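Local coordinates for protein gastrodianin-4 (Gastrodia elata, PDB 1XD6) that probably binds mannose as a monomeric, antifungal lectin of the monocot mannose-binding (bulb-type) family, at residues L4-L10 and I53-R58. Sequence-based numbering, arbitrary orientation.
With SO4 (sulfate ion), chain B.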
loop_
_atom_site.group_PDB
_atom_site.type_symbol
_atom_site.label_atom_id
_atom_site.label_comp_id
_atom_site.label_asym_id
_atom_site.label_seq_id
_atom_site.Cartn_x
_atom_site.Cartn_y
_atom_site.Cartn_z
ATOM N N LEU A 4 1.523 -0.019 -8.066
ATOM C CA LEU A 4 2.805 -0.545 -7.625
ATOM C C LEU A 4 2.833 -2.034 -7.915
ATOM O O LEU A 4 2.031 -2.786 -7.369
ATOM C CB LEU A 4 2.982 -0.296 -6.123
ATOM C CG LEU A 4 4.301 -0.669 -5.430
ATOM C CD1 LEU A 4 5.513 0.042 -6.053
ATOM C CD2 LEU A 4 4.226 -0.356 -3.952
ATOM N N ASN A 5 3.749 -2.442 -8.779
ATOM C CA ASN A 5 3.919 -3.841 -9.136
ATOM C C ASN A 5 4.681 -4.656 -8.094
ATOM O O ASN A 5 5.536 -4.127 -7.368
ATOM C CB ASN A 5 4.615 -3.975 -10.504
ATOM C CG ASN A 5 3.838 -3.300 -11.630
ATOM O OD1 ASN A 5 2.614 -3.425 -11.729
ATOM N ND2 ASN A 5 4.555 -2.572 -12.484
ATOM N N ALA A 6 4.354 -5.947 -8.028
ATOM C CA ALA A 6 5.064 -6.897 -7.164
ATOM C C ALA A 6 6.557 -6.806 -7.423
ATOM O O ALA A 6 6.983 -6.727 -8.577
ATOM C CB ALA A 6 4.581 -8.316 -7.407
ATOM N N GLY A 7 7.333 -6.798 -6.344
ATOM C CA GLY A 7 8.783 -6.724 -6.412
ATOM C C GLY A 7 9.314 -5.322 -6.238
ATOM O O GLY A 7 10.527 -5.131 -6.143
ATOM N N LYS A 8 8.407 -4.343 -6.201
ATOM C CA LYS A 8 8.764 -2.932 -6.083
ATOM C C LYS A 8 8.376 -2.409 -4.703
ATOM O O LYS A 8 7.601 -3.025 -3.985
ATOM C CB LYS A 8 8.067 -2.084 -7.162
ATOM C CG LYS A 8 8.516 -2.343 -8.605
ATOM C CD LYS A 8 9.890 -1.725 -8.902
ATOM C CE LYS A 8 10.059 -1.411 -10.385
ATOM N NZ LYS A 8 9.556 -2.517 -11.271
ATOM N N SER A 9 8.917 -1.256 -4.347
ATOM C CA SER A 9 8.645 -0.675 -3.055
ATOM C C SER A 9 8.496 0.832 -3.176
ATOM O O SER A 9 8.928 1.427 -4.163
ATOM C CB SER A 9 9.749 -1.076 -2.052
ATOM O OG SER A 9 11.024 -0.727 -2.545
ATOM N N LEU A 10 7.827 1.427 -2.197
ATOM C CA LEU A 10 7.812 2.871 -2.034
ATOM C C LEU A 10 8.683 3.221 -0.833
ATOM O O LEU A 10 8.477 2.682 0.247
ATOM C CB LEU A 10 6.380 3.373 -1.784
ATOM C CG LEU A 10 5.385 3.255 -2.941
ATOM C CD1 LEU A 10 4.036 3.834 -2.525
ATOM C CD2 LEU A 10 5.908 3.959 -4.188
ATOM N N ILE A 53 9.686 1.524 4.667
ATOM C CA ILE A 53 9.420 1.408 3.244
ATOM C C ILE A 53 8.226 0.464 3.069
ATOM O O ILE A 53 8.016 -0.439 3.889
ATOM C CB ILE A 53 10.670 0.872 2.459
ATOM C CG1 ILE A 53 11.075 -0.515 2.936
ATOM C CG2 ILE A 53 11.845 1.819 2.580
ATOM C CD1 ILE A 53 10.596 -1.642 2.011
ATOM N N LEU A 54 7.470 0.673 2.001
ATOM C CA LEU A 54 6.351 -0.183 1.669
ATOM C C LEU A 54 6.777 -1.152 0.590
ATOM O O LEU A 54 7.304 -0.732 -0.427
ATOM C CB LEU A 54 5.158 0.658 1.178
ATOM C CG LEU A 54 3.928 -0.159 0.757
ATOM C CD1 LEU A 54 3.293 -0.792 1.976
ATOM C CD2 LEU A 54 2.917 0.740 0.051
ATOM N N LYS A 55 6.551 -2.445 0.803
ATOM C CA LYS A 55 6.927 -3.428 -0.192
ATOM C C LYS A 55 5.725 -4.223 -0.675
ATOM O O LYS A 55 5.030 -4.866 0.122
ATOM C CB LYS A 55 8.048 -4.343 0.336
ATOM C CG LYS A 55 8.482 -5.424 -0.645
ATOM C CD LYS A 55 9.892 -5.152 -1.183
ATOM C CE LYS A 55 10.109 -5.903 -2.503
ATOM N NZ LYS A 55 11.344 -5.437 -3.215
ATOM N N MET A 56 5.476 -4.168 -1.986
ATOM C CA MET A 56 4.455 -5.009 -2.605
ATOM C C MET A 56 5.192 -6.288 -2.966
ATOM O O MET A 56 5.962 -6.325 -3.939
ATOM C CB MET A 56 3.858 -4.331 -3.845
ATOM C CG MET A 56 2.783 -5.155 -4.606
ATOM S SD MET A 56 1.241 -5.456 -3.684
ATOM C CE MET A 56 1.397 -7.209 -3.329
ATOM N N GLN A 57 4.995 -7.327 -2.161
ATOM C CA GLN A 57 5.835 -8.528 -2.267
ATOM C C GLN A 57 5.350 -9.418 -3.389
ATOM O O GLN A 57 4.167 -9.400 -3.744
ATOM C CB GLN A 57 5.872 -9.310 -0.946
ATOM C CG GLN A 57 6.606 -8.590 0.172
ATOM C CD GLN A 57 6.777 -9.422 1.443
ATOM O OE1 GLN A 57 7.555 -9.052 2.314
ATOM N NE2 GLN A 57 6.057 -10.537 1.547
ATOM N N ARG A 58 6.263 -10.230 -3.915
ATOM C CA ARG A 58 5.930 -11.130 -5.011
ATOM C C ARG A 58 4.955 -12.240 -4.615
ATOM O O ARG A 58 4.446 -12.949 -5.487
ATOM C CB ARG A 58 7.198 -11.681 -5.678
ATOM C CG ARG A 58 7.981 -10.616 -6.420
ATOM C CD ARG A 58 9.215 -11.114 -7.126
ATOM N NE ARG A 58 10.255 -10.084 -7.177
ATOM C CZ ARG A 58 10.459 -9.268 -8.210
ATOM N NH1 ARG A 58 9.696 -9.358 -9.293
ATOM N NH2 ARG A 58 11.433 -8.362 -8.165
HETATM S S SO4 B . 9.912 -9.742 -2.789
HETATM O O1 SO4 B . 9.978 -9.082 -1.491
HETATM O O2 SO4 B . 11.189 -10.400 -3.037
HETATM O O3 SO4 B . 9.651 -8.713 -3.774
HETATM O O4 SO4 B . 8.851 -10.727 -2.838
#
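Leu10 and Leu54 form an antiparallel hydrogen-bonded pair, Leu10 N to Leu54 O 2.8 Å and Leu54 N to Leu10 O 2.9 Å, next to the non-hydrogen-bonded pair of Ser9 and Lys55. Beyond it Met56 N donates to Lys8 O (3.1 Å), and Met56 O receives Gly7 N almost head-on, with a C=O...N angle of 168°. Gly7 lies in a type II turn from Asn5 to Lys8, closed by Lys8 N to Asn5 O; its positive phi (97°) suits glycine, and its CA sits 3.5 Å above the centre of the Arg58 guanidinium. Lys55, its chain kinked about CB-CG, hydrogen-bonds through NZ to Gly7 O at 3.1 Å, from 71° out of the carbonyl plane and so not along a lone pair. A sulfate, probably from the crystallisation liquor, accepts a hydrogen bond from Arg58 N at O4 (2.8 Å) and lies against the Lys55 and Arg58 side chains. On the sheet face opposite Ser9 and Lys55, Leu10 and Leu54 lie abreast, Leu10 CD1 to Leu54 CD2 4.2 Å. From strand 3-5, Leu4 runs antiparallel to the Met56 side chain, its CD2 meeting Met56 CB. Leu54 also packs on Leu62 and Ile64, Met56 on Leu85. The Asn5-Lys8 turn thus carries the chain from strand 3-5, paired with 84-87, to edge strand 9-10 of the next four-stranded sheet, as fits the beta-prism II fold of bulb-type lectins.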